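KLLA0C04147p (Kluyveromyces lactis, PDB 5H2A) probably binds and transfers sterols as an oxysterol-binding-protein relative at the nucleus-vacuole junction, this chain being its ankyrin-repeat domain. Local coordinates at residues Asn73-Gly78 with Leu84-Asn89; Pro98-Ala103 with Ile124-His129; Gln162-Arg167 with Cys211-Asp216; Val198-Val203 with Ile232-Lys237. All blocks are in the same frame, centred on the assembly; numbering follows the deposited sequence.

Contact 1 (Asn73-Gly78 with Leu84-Asn89); sequences NWTTKG and LFIDVN
Trp74 O, at the end of helix 64-74, takes the backbone N-H of Ile86 at 2.8 Å, nearly straight at the hydrogen (166°). Phe85 adds a CA-H contact to the same oxygen, its CA lying 3.2 Å from Trp74 O. Main-chain atoms thus tie a helix C-terminus to the returning loop of the ankyrin domain, and two waters extend the link. One joins Asn73 O to Leu84 O; the other sits 2.9 Å from Thr75 O, close to Ile86 O as well, and accepts from Val88 N.

The side chains pack round the indole. With CG anti to its own carbonyl carbon (chi1 -66°), Trp74 swings its ring off the bonded oxygen and presents a face to Leu84, whose CB lies 3.8 Å from the centroid of the five-membered ring in a CH-pi contact. Leu84 CD1 comes to 3.5 Å from Trp74 NE1, while Ile86 CD1 meets the ring edge, 3.7 Å from Trp74 CE3. Thr75 lays CG2 against Ile86 O, and its OG1 is bonded to Val71 O and His117 NE2. The indole also packs on Leu31 and Cys32 of helix 28-38, and Ile86 on Phe51 of helix 45-51 and Ile54 of helix 54-61.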
# COMPACT_ATOMS: atom_id res chain seq x y z
N ASN A 73 5.60 17.27 -8.35
CA ASN A 73 4.59 18.32 -8.26
C ASN A 73 3.15 17.82 -8.18
O ASN A 73 2.29 18.54 -7.65
CB ASN A 73 4.73 19.27 -9.44
CG ASN A 73 6.02 20.06 -9.36
OD1 ASN A 73 6.29 20.71 -8.35
ND2 ASN A 73 6.84 19.96 -10.39
N TRP A 74 2.85 16.63 -8.70
CA TRP A 74 1.47 16.17 -8.75
C TRP A 74 1.18 14.89 -7.97
O TRP A 74 0.02 14.46 -7.97
CB TRP A 74 1.03 15.93 -10.20
CG TRP A 74 0.95 17.16 -11.08
CD1 TRP A 74 1.07 18.46 -10.71
CD2 TRP A 74 0.74 17.15 -12.50
NE1 TRP A 74 0.94 19.29 -11.83
CE2 TRP A 74 0.74 18.49 -12.94
CE3 TRP A 74 0.54 16.13 -13.44
CZ2 TRP A 74 0.55 18.85 -14.28
CZ3 TRP A 74 0.36 16.48 -14.79
CH2 TRP A 74 0.36 17.83 -15.19
N THR A 75 2.15 14.23 -7.34
CA THR A 75 1.86 12.92 -6.74
C THR A 75 2.15 12.81 -5.25
O THR A 75 1.96 11.72 -4.68
CB THR A 75 2.62 11.78 -7.46
OG1 THR A 75 3.99 11.77 -7.03
CG2 THR A 75 2.56 11.94 -8.96
N THR A 76 2.62 13.86 -4.60
CA THR A 76 2.89 13.74 -3.17
C THR A 76 1.64 14.08 -2.36
O THR A 76 0.68 14.67 -2.87
CB THR A 76 4.04 14.66 -2.75
OG1 THR A 76 3.59 16.01 -2.80
CG2 THR A 76 5.24 14.49 -3.68
N LYS A 77 1.66 13.70 -1.07
CA LYS A 77 0.52 13.96 -0.19
C LYS A 77 0.11 15.42 -0.21
O LYS A 77 -1.08 15.74 -0.07
CB LYS A 77 0.84 13.55 1.26
CG LYS A 77 0.72 12.08 1.52
CD LYS A 77 -0.73 11.66 1.39
CE LYS A 77 -0.85 10.14 1.34
NZ LYS A 77 0.48 9.53 1.68
N GLY A 78 1.07 16.33 -0.40
CA GLY A 78 0.79 17.76 -0.41
C GLY A 78 -0.10 18.23 -1.54
O GLY A 78 -0.68 19.32 -1.44
N LEU A 84 -4.82 18.91 -9.84
CA LEU A 84 -3.64 18.29 -10.47
C LEU A 84 -3.04 17.35 -9.44
O LEU A 84 -2.10 17.67 -8.71
CB LEU A 84 -2.63 19.33 -10.93
CG LEU A 84 -3.15 20.36 -11.94
CD1 LEU A 84 -1.99 21.11 -12.57
CD2 LEU A 84 -4.01 19.72 -13.00
N PHE A 85 -3.62 16.16 -9.39
CA PHE A 85 -3.10 15.11 -8.53
C PHE A 85 -3.14 13.81 -9.32
O PHE A 85 -4.16 13.49 -9.93
CB PHE A 85 -3.90 14.95 -7.24
CG PHE A 85 -3.47 13.76 -6.42
CD1 PHE A 85 -2.30 13.82 -5.67
CD2 PHE A 85 -4.21 12.59 -6.43
CE1 PHE A 85 -1.88 12.71 -4.91
CE2 PHE A 85 -3.80 11.49 -5.68
CZ PHE A 85 -2.65 11.55 -4.91
N ILE A 86 -2.03 13.08 -9.31
CA ILE A 86 -1.97 11.77 -9.95
C ILE A 86 -1.63 10.74 -8.89
O ILE A 86 -0.73 10.96 -8.06
CB ILE A 86 -0.92 11.74 -11.08
CG1 ILE A 86 -1.43 12.55 -12.29
CG2 ILE A 86 -0.65 10.28 -11.53
CD1 ILE A 86 -0.46 12.60 -13.43
N ASP A 87 -2.34 9.63 -8.91
CA ASP A 87 -2.08 8.49 -8.04
C ASP A 87 -0.91 7.69 -8.61
O ASP A 87 -1.03 7.08 -9.68
CB ASP A 87 -3.34 7.65 -7.91
CG ASP A 87 -3.14 6.40 -7.10
OD1 ASP A 87 -2.06 6.20 -6.51
OD2 ASP A 87 -4.11 5.62 -7.04
N VAL A 88 0.21 7.68 -7.89
CA VAL A 88 1.42 7.02 -8.38
C VAL A 88 1.22 5.51 -8.51
O VAL A 88 1.98 4.83 -9.21
CB VAL A 88 2.60 7.39 -7.45
CG1 VAL A 88 2.44 6.74 -6.06
CG2 VAL A 88 3.92 7.01 -8.08
N ASN A 89 0.17 4.96 -7.89
CA ASN A 89 -0.16 3.55 -8.01
C ASN A 89 -1.37 3.28 -8.89
O ASN A 89 -1.93 2.18 -8.83
CB ASN A 89 -0.41 2.96 -6.62
CG ASN A 89 0.75 3.17 -5.70
OD1 ASN A 89 1.88 2.82 -6.05
ND2 ASN A 89 0.49 3.73 -4.50
O HOH W 1 -0.67 19.90 -7.55
O HOH W 2 0.24 9.69 -5.73

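Contact 2 (Pro98-Ala103 with Ile124-His129); sequences PLHLAA and ILNDAH
His100 is the last residue of the TPLH motif that opens the first helix of the predicted ankyrin repeat, and its ring packs against the 124-129 loop, where Asn126 to His129 make a type I beta turn of the kind found at an ankyrin hairpin tip. His129, the last residue of the turn, has a left-handed conformation (phi 68°), at the place of the consensus hairpin glycine. The imidazole is gripped at both nitrogens: ND1 by Thr97 OG1 of the same motif, NE2 by Leu130 O just past the turn. Together they fix the ring's rotation, and the NE2 bond ties helix 98-104 to the 124-129 loop.

Across the contact, Ile124 O lies at the ring edge, 3.1 Å from His100 CE1. Asn126 CB sits over one face, 4.2 Å from the ring centroid, and the amide plane lies nearly parallel to the imidazole above that face, 18° from it. Both ends of that amide are engaged, OD1 by Leu130 N and ND2 by Asn96 OD1. Asn126 CG stands between its backbone N and carbonyl carbon (chi1 64°), which also brings OD1 back over the turn, where it accepts a weak bond from Ala128 N at 3.0 Å.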
# COMPACT_ATOMS: atom_id res chain seq x y z
N PRO A 98 2.66 2.73 -13.13
CA PRO A 98 3.85 3.29 -13.79
C PRO A 98 5.10 2.50 -13.49
O PRO A 98 5.98 2.38 -14.34
CB PRO A 98 3.93 4.72 -13.22
CG PRO A 98 2.46 5.07 -12.91
CD PRO A 98 1.90 3.75 -12.38
N LEU A 99 5.18 1.92 -12.28
CA LEU A 99 6.36 1.14 -11.91
C LEU A 99 6.46 -0.15 -12.72
O LEU A 99 7.56 -0.55 -13.12
CB LEU A 99 6.32 0.85 -10.40
CG LEU A 99 7.55 0.10 -9.86
CD1 LEU A 99 8.81 0.91 -10.14
CD2 LEU A 99 7.38 -0.15 -8.36
N HIS A 100 5.32 -0.82 -12.97
CA HIS A 100 5.31 -1.96 -13.89
C HIS A 100 5.95 -1.59 -15.23
O HIS A 100 6.75 -2.34 -15.79
CB HIS A 100 3.88 -2.45 -14.17
CG HIS A 100 3.28 -3.28 -13.09
ND1 HIS A 100 2.46 -2.76 -12.11
CD2 HIS A 100 3.32 -4.62 -12.87
CE1 HIS A 100 2.05 -3.73 -11.31
NE2 HIS A 100 2.54 -4.87 -11.76
N LEU A 101 5.52 -0.45 -15.80
CA LEU A 101 5.99 -0.06 -17.13
C LEU A 101 7.45 0.35 -17.10
O LEU A 101 8.20 0.06 -18.04
CB LEU A 101 5.13 1.09 -17.67
CG LEU A 101 3.62 0.84 -17.79
CD1 LEU A 101 2.89 2.02 -18.49
CD2 LEU A 101 3.40 -0.47 -18.56
N ALA A 102 7.88 1.04 -16.04
CA ALA A 102 9.27 1.46 -15.94
C ALA A 102 10.20 0.26 -15.83
O ALA A 102 11.26 0.21 -16.48
CB ALA A 102 9.46 2.40 -14.73
N ALA A 103 9.80 -0.74 -15.04
CA ALA A 103 10.54 -2.00 -14.96
C ALA A 103 10.57 -2.72 -16.30
O ALA A 103 11.63 -3.19 -16.75
CB ALA A 103 9.90 -2.89 -13.89
N ILE A 124 1.57 -4.34 -6.11
CA ILE A 124 0.35 -4.42 -6.92
C ILE A 124 0.53 -5.41 -8.07
O ILE A 124 1.55 -5.39 -8.78
CB ILE A 124 -0.01 -3.01 -7.43
CG1 ILE A 124 -0.43 -2.15 -6.23
CG2 ILE A 124 -1.09 -3.10 -8.50
CD1 ILE A 124 -0.55 -0.67 -6.53
N LEU A 125 -0.47 -6.28 -8.25
CA LEU A 125 -0.47 -7.25 -9.34
C LEU A 125 -1.17 -6.65 -10.55
O LEU A 125 -2.26 -6.07 -10.42
CB LEU A 125 -1.19 -8.54 -8.92
CG LEU A 125 -0.64 -9.22 -7.67
CD1 LEU A 125 -1.39 -10.53 -7.40
CD2 LEU A 125 0.83 -9.49 -7.88
N ASN A 126 -0.58 -6.81 -11.73
CA ASN A 126 -1.31 -6.43 -12.94
C ASN A 126 -2.29 -7.56 -13.30
O ASN A 126 -2.47 -8.52 -12.55
CB ASN A 126 -0.34 -6.08 -14.07
CG ASN A 126 0.52 -7.26 -14.51
OD1 ASN A 126 0.27 -8.43 -14.15
ND2 ASN A 126 1.55 -6.96 -15.31
N ASP A 127 -2.96 -7.43 -14.45
CA ASP A 127 -3.95 -8.43 -14.85
C ASP A 127 -3.32 -9.78 -15.19
O ASP A 127 -4.03 -10.78 -15.23
CB ASP A 127 -4.76 -7.93 -16.05
CG ASP A 127 -5.63 -6.72 -15.71
OD1 ASP A 127 -5.71 -6.35 -14.52
OD2 ASP A 127 -6.24 -6.13 -16.64
N ALA A 128 -2.02 -9.81 -15.44
CA ALA A 128 -1.28 -11.06 -15.61
C ALA A 128 -0.74 -11.60 -14.28
O ALA A 128 0.05 -12.55 -14.28
CB ALA A 128 -0.13 -10.85 -16.60
N HIS A 129 -1.15 -10.99 -13.17
CA HIS A 129 -0.81 -11.44 -11.81
C HIS A 129 0.67 -11.24 -11.50
O HIS A 129 1.24 -11.99 -10.71
CB HIS A 129 -1.21 -12.90 -11.59
CG HIS A 129 -2.64 -13.18 -11.93
ND1 HIS A 129 -3.70 -12.72 -11.17
CD2 HIS A 129 -3.20 -13.87 -12.96
CE1 HIS A 129 -4.84 -13.10 -11.72
NE2 HIS A 129 -4.56 -13.80 -12.80

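Contact 3 (Gln162-Arg167 with Cys211-Asp216); sequences QAFNNR and CRWILD
Phe164 reaches from the last turn of helix 139-165 to helix 208-215, and the far end of its ring does all the touching. CE1 of Phe164 lies 3.7 Å from Ile214 CG1, and CZ of Phe164 lies 3.8 Å from Trp213 CZ3, so one corner of the benzene ring rests in the angle between two successive residues of the partner helix. The ring and the six-membered ring of the indole are steeply inclined, their planes 78° apart and centroids 5.9 Å apart, an oblique aromatic pair. The backbones stay well separated here: the nearest CA atoms, of Phe164 and Ile214, are 9.8 Å apart, and long side chains bridge the interval.

This is helix-to-helix packing inside the ankyrin domain, joining the end of the long 139-165 helix to a helix more than forty residues further on. Helix 139-165 closes directly beside the contact in a Schellman motif: Arg167 has positive phi (49°), and its N bonds back to Phe164 O at 3.0 Å. The guanidinium of Arg167 forms a salt bridge with Asp207, just before helix 208-215.

Trp213 carries CG anti to its backbone N (chi1 -169°), which sends the indole toward Phe164. Its NE1 is held by Asn173 OD1, and the ring of His217 stacks on it. Ile214 brings CG1 and CD1 to the same corner of the Phe164 ring, with CD1 of Ile214 4.0 Å from CE1 of Phe164. On its own helix, Phe164 meets Phe160 edge to face.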
# COMPACT_ATOMS: atom_id res chain seq x y z
N GLN A 162 8.67 -0.61 16.95
CA GLN A 162 8.71 0.58 17.78
C GLN A 162 7.30 1.03 18.19
O GLN A 162 7.08 1.45 19.34
CB GLN A 162 9.44 1.70 17.04
CG GLN A 162 9.79 2.89 17.92
CD GLN A 162 10.65 2.49 19.11
OE1 GLN A 162 11.65 1.78 18.96
NE2 GLN A 162 10.28 2.95 20.31
N ALA A 163 6.36 0.99 17.26
CA ALA A 163 4.99 1.37 17.60
C ALA A 163 4.41 0.44 18.65
O ALA A 163 3.68 0.89 19.54
CB ALA A 163 4.10 1.38 16.34
N PHE A 164 4.70 -0.87 18.57
CA PHE A 164 4.27 -1.78 19.63
C PHE A 164 4.96 -1.43 20.95
O PHE A 164 4.32 -1.41 22.01
CB PHE A 164 4.57 -3.24 19.27
CG PHE A 164 3.56 -3.85 18.31
CD1 PHE A 164 2.25 -4.05 18.70
CD2 PHE A 164 3.95 -4.22 17.03
CE1 PHE A 164 1.33 -4.61 17.83
CE2 PHE A 164 3.03 -4.78 16.14
CZ PHE A 164 1.72 -4.97 16.54
N ASN A 165 6.28 -1.17 20.91
CA ASN A 165 7.00 -0.80 22.14
C ASN A 165 6.40 0.43 22.79
O ASN A 165 6.38 0.54 24.02
CB ASN A 165 8.49 -0.56 21.85
CG ASN A 165 9.24 -1.83 21.50
OD1 ASN A 165 8.76 -2.93 21.73
ND2 ASN A 165 10.44 -1.68 20.98
N ASN A 166 5.89 1.37 21.99
CA ASN A 166 5.26 2.59 22.49
C ASN A 166 3.78 2.45 22.79
O ASN A 166 3.15 3.44 23.20
CB ASN A 166 5.45 3.72 21.47
CG ASN A 166 6.90 4.07 21.23
OD1 ASN A 166 7.76 3.71 22.04
ND2 ASN A 166 7.19 4.77 20.13
N ARG A 167 3.19 1.27 22.59
CA ARG A 167 1.74 1.08 22.71
C ARG A 167 0.97 2.15 21.96
O ARG A 167 -0.05 2.67 22.43
CB ARG A 167 1.32 1.04 24.19
CG ARG A 167 2.03 -0.02 25.02
CD ARG A 167 1.52 -0.00 26.46
NE ARG A 167 0.19 -0.58 26.54
CZ ARG A 167 -0.91 0.09 26.86
NH1 ARG A 167 -0.84 1.37 27.18
NH2 ARG A 167 -2.08 -0.55 26.90
N CYS A 211 -3.73 -6.38 22.45
CA CYS A 211 -4.25 -7.64 21.93
C CYS A 211 -5.45 -7.42 21.01
O CYS A 211 -5.55 -8.07 19.96
CB CYS A 211 -4.65 -8.57 23.08
SG CYS A 211 -3.21 -9.23 23.92
N ARG A 212 -6.36 -6.53 21.38
CA ARG A 212 -7.50 -6.25 20.51
C ARG A 212 -7.04 -5.72 19.16
O ARG A 212 -7.55 -6.14 18.11
CB ARG A 212 -8.45 -5.25 21.18
CG ARG A 212 -9.92 -5.54 20.92
CD ARG A 212 -10.83 -4.39 21.36
NE ARG A 212 -10.77 -4.11 22.79
CZ ARG A 212 -11.29 -4.89 23.73
NH1 ARG A 212 -11.88 -6.03 23.40
NH2 ARG A 212 -11.20 -4.54 25.00
N TRP A 213 -6.09 -4.79 19.16
CA TRP A 213 -5.57 -4.23 17.92
C TRP A 213 -4.92 -5.31 17.07
O TRP A 213 -5.17 -5.40 15.85
CB TRP A 213 -4.56 -3.11 18.22
CG TRP A 213 -4.23 -2.37 16.96
CD1 TRP A 213 -4.87 -1.27 16.46
CD2 TRP A 213 -3.24 -2.73 15.98
NE1 TRP A 213 -4.32 -0.90 15.25
CE2 TRP A 213 -3.32 -1.79 14.93
CE3 TRP A 213 -2.28 -3.76 15.90
CZ2 TRP A 213 -2.48 -1.84 13.82
CZ3 TRP A 213 -1.45 -3.80 14.80
CH2 TRP A 213 -1.55 -2.85 13.77
N ILE A 214 -4.09 -6.16 17.69
CA ILE A 214 -3.45 -7.24 16.95
C ILE A 214 -4.50 -8.16 16.33
O ILE A 214 -4.43 -8.50 15.15
CB ILE A 214 -2.48 -8.02 17.86
CG1 ILE A 214 -1.29 -7.15 18.25
CG2 ILE A 214 -2.00 -9.29 17.17
CD1 ILE A 214 -0.51 -7.71 19.45
N LEU A 215 -5.51 -8.55 17.13
CA LEU A 215 -6.53 -9.46 16.60
C LEU A 215 -7.38 -8.79 15.52
O LEU A 215 -7.92 -9.48 14.64
CB LEU A 215 -7.42 -9.98 17.73
CG LEU A 215 -6.73 -10.95 18.70
CD1 LEU A 215 -7.62 -11.27 19.90
CD2 LEU A 215 -6.29 -12.23 17.99
N ASP A 216 -7.52 -7.47 15.55
CA ASP A 216 -8.24 -6.78 14.48
C ASP A 216 -7.39 -6.54 13.24
O ASP A 216 -7.91 -6.03 12.24
CB ASP A 216 -8.78 -5.44 14.97
CG ASP A 216 -9.90 -5.61 15.97
OD1 ASP A 216 -10.45 -6.73 16.06
OD2 ASP A 216 -10.24 -4.62 16.65

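Contact 4 (Val198-Val203 with Ile232-Lys237); sequences VLHEFV and IDLLKK
Leu234 lays its CD1 methyl at the edge of the His200 imidazole, 3.7 Å from His200 CD2 and in the ring plane, the two side chains crossing at about a right angle; His200 O is 3.9 Å from the same methyl. This is the close part of the contact. A second apolar touch runs alongside it: Val203 CG1, one helical turn further along, meets Leu235 CD2 at 3.9 Å, again with the side chains crossing nearly at right angles. Val203 CG1 stands anti to its backbone N (chi1 165°), which directs it toward the loop.

Looser packing follows at once. Val203 CG1 and Leu234 CB are 4.4 Å apart, both leucines remain partly exposed, and beyond them Lys236 and Lys237 run into solvent. Leu235 has a further neighbour in helix 249-268, where it rests on Leu254.

His200 lies in a TVLH sequence that resembles the TPLH motif of ankyrin repeats, and its nitrogens are used as in that motif: ND1 with Thr197 OG1 and NE2 with Lys229 O. With the two nitrogens turned to those oxygens, the CD2 edge is what faces residue 234, and an apolar leucine methyl suits it.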
# COMPACT_ATOMS: atom_id res chain seq x y z
N VAL A 198 3.82 -11.37 18.34
CA VAL A 198 3.37 -10.27 19.19
C VAL A 198 2.08 -10.65 19.90
O VAL A 198 1.83 -10.17 21.01
CB VAL A 198 3.22 -8.93 18.43
CG1 VAL A 198 4.59 -8.40 18.02
CG2 VAL A 198 2.26 -9.04 17.22
N LEU A 199 1.28 -11.55 19.32
CA LEU A 199 0.05 -11.93 20.04
C LEU A 199 0.39 -12.67 21.33
O LEU A 199 -0.20 -12.38 22.37
CB LEU A 199 -0.87 -12.75 19.14
CG LEU A 199 -2.23 -13.15 19.77
CD1 LEU A 199 -3.08 -11.93 20.22
CD2 LEU A 199 -3.04 -14.01 18.77
N HIS A 200 1.34 -13.61 21.29
CA HIS A 200 1.78 -14.25 22.54
C HIS A 200 2.33 -13.22 23.51
O HIS A 200 2.04 -13.26 24.72
CB HIS A 200 2.87 -15.29 22.28
CG HIS A 200 2.39 -16.47 21.51
ND1 HIS A 200 2.54 -16.57 20.15
CD2 HIS A 200 1.75 -17.60 21.91
CE1 HIS A 200 2.02 -17.72 19.74
NE2 HIS A 200 1.54 -18.36 20.79
N GLU A 201 3.18 -12.33 23.00
CA GLU A 201 3.85 -11.33 23.83
C GLU A 201 2.85 -10.47 24.58
O GLU A 201 2.97 -10.27 25.80
CB GLU A 201 4.75 -10.48 22.93
CG GLU A 201 5.31 -9.25 23.62
CD GLU A 201 6.05 -8.31 22.67
OE1 GLU A 201 6.27 -8.67 21.49
OE2 GLU A 201 6.41 -7.19 23.11
N PHE A 202 1.84 -9.95 23.88
CA PHE A 202 0.91 -9.05 24.54
C PHE A 202 -0.20 -9.76 25.28
O PHE A 202 -0.80 -9.17 26.18
CB PHE A 202 0.37 -8.03 23.54
CG PHE A 202 1.41 -7.02 23.14
CD1 PHE A 202 1.68 -5.93 23.96
CD2 PHE A 202 2.18 -7.21 22.00
CE1 PHE A 202 2.68 -5.01 23.63
CE2 PHE A 202 3.20 -6.31 21.66
CZ PHE A 202 3.44 -5.20 22.47
N VAL A 203 -0.48 -11.03 24.95
CA VAL A 203 -1.33 -11.81 25.85
C VAL A 203 -0.65 -11.98 27.20
O VAL A 203 -1.26 -11.79 28.25
CB VAL A 203 -1.70 -13.17 25.23
CG1 VAL A 203 -2.28 -14.10 26.34
CG2 VAL A 203 -2.68 -13.00 24.10
N ILE A 232 -3.97 -18.72 23.74
CA ILE A 232 -4.98 -18.97 24.76
C ILE A 232 -4.48 -19.98 25.81
O ILE A 232 -4.91 -19.94 26.96
CB ILE A 232 -6.29 -19.42 24.10
CG1 ILE A 232 -7.46 -19.29 25.09
CG2 ILE A 232 -6.15 -20.84 23.53
CD1 ILE A 232 -8.84 -19.47 24.45
N ASP A 233 -3.54 -20.87 25.44
CA ASP A 233 -2.93 -21.76 26.43
C ASP A 233 -2.13 -21.02 27.49
O ASP A 233 -1.77 -21.61 28.51
CB ASP A 233 -1.99 -22.78 25.77
CG ASP A 233 -2.69 -23.71 24.79
OD1 ASP A 233 -3.88 -24.01 25.01
OD2 ASP A 233 -2.03 -24.14 23.80
N LEU A 234 -1.79 -19.75 27.25
CA LEU A 234 -0.97 -19.01 28.21
C LEU A 234 -1.78 -18.49 29.39
O LEU A 234 -1.18 -18.07 30.38
CB LEU A 234 -0.28 -17.83 27.50
CG LEU A 234 0.48 -18.22 26.23
CD1 LEU A 234 1.00 -16.98 25.50
CD2 LEU A 234 1.62 -19.16 26.56
N LEU A 235 -3.11 -18.49 29.30
CA LEU A 235 -3.97 -18.03 30.37
C LEU A 235 -4.44 -19.21 31.21
O LEU A 235 -5.05 -20.15 30.67
CB LEU A 235 -5.18 -17.28 29.80
CG LEU A 235 -4.82 -16.14 28.84
CD1 LEU A 235 -6.08 -15.60 28.18
CD2 LEU A 235 -4.09 -15.06 29.62
N LYS A 236 -4.19 -19.15 32.52
CA LYS A 236 -4.57 -20.23 33.42
C LYS A 236 -6.09 -20.38 33.51
O LYS A 236 -6.83 -19.39 33.54
CB LYS A 236 -4.00 -19.99 34.82
CG LYS A 236 -2.86 -20.91 35.20
CD LYS A 236 -1.70 -20.79 34.24
CE LYS A 236 -0.53 -21.66 34.67
NZ LYS A 236 0.35 -20.90 35.63
N LYS A 237 -6.54 -21.63 33.59
CA LYS A 237 -7.96 -21.93 33.69
C LYS A 237 -8.51 -21.53 35.06
O LYS A 237 -7.83 -21.66 36.08
CB LYS A 237 -8.21 -23.41 33.43
CG LYS A 237 -9.68 -23.80 33.40
CD LYS A 237 -9.88 -25.27 33.73
CE LYS A 237 -11.23 -25.48 34.41
NZ LYS A 237 -11.20 -25.03 35.83

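How the contacts relate
The four contacts form two touching pairs on opposite sides of the chain's centre. Contacts 1 and 2, with centres about 18 Å apart, follow in series along the chain and share a border where Val88 and Asn89 pack on Pro98 and Ile124; helices 64-74 and 98-104 are consecutive. Contacts 3 and 4, with centres about 14 Å apart, interleave in sequence and meet where Cys211 and Ile214 of helix 208-215 lie on helix 198-204. Between the pairs runs helix 139-165, which packs beside contact 2 at Met145 and ends at contact 3. Centres of contacts 1 and 4 are about 44 Å apart, so this all-helical domain is elongated, with two locally packed regions spanned by one long helix.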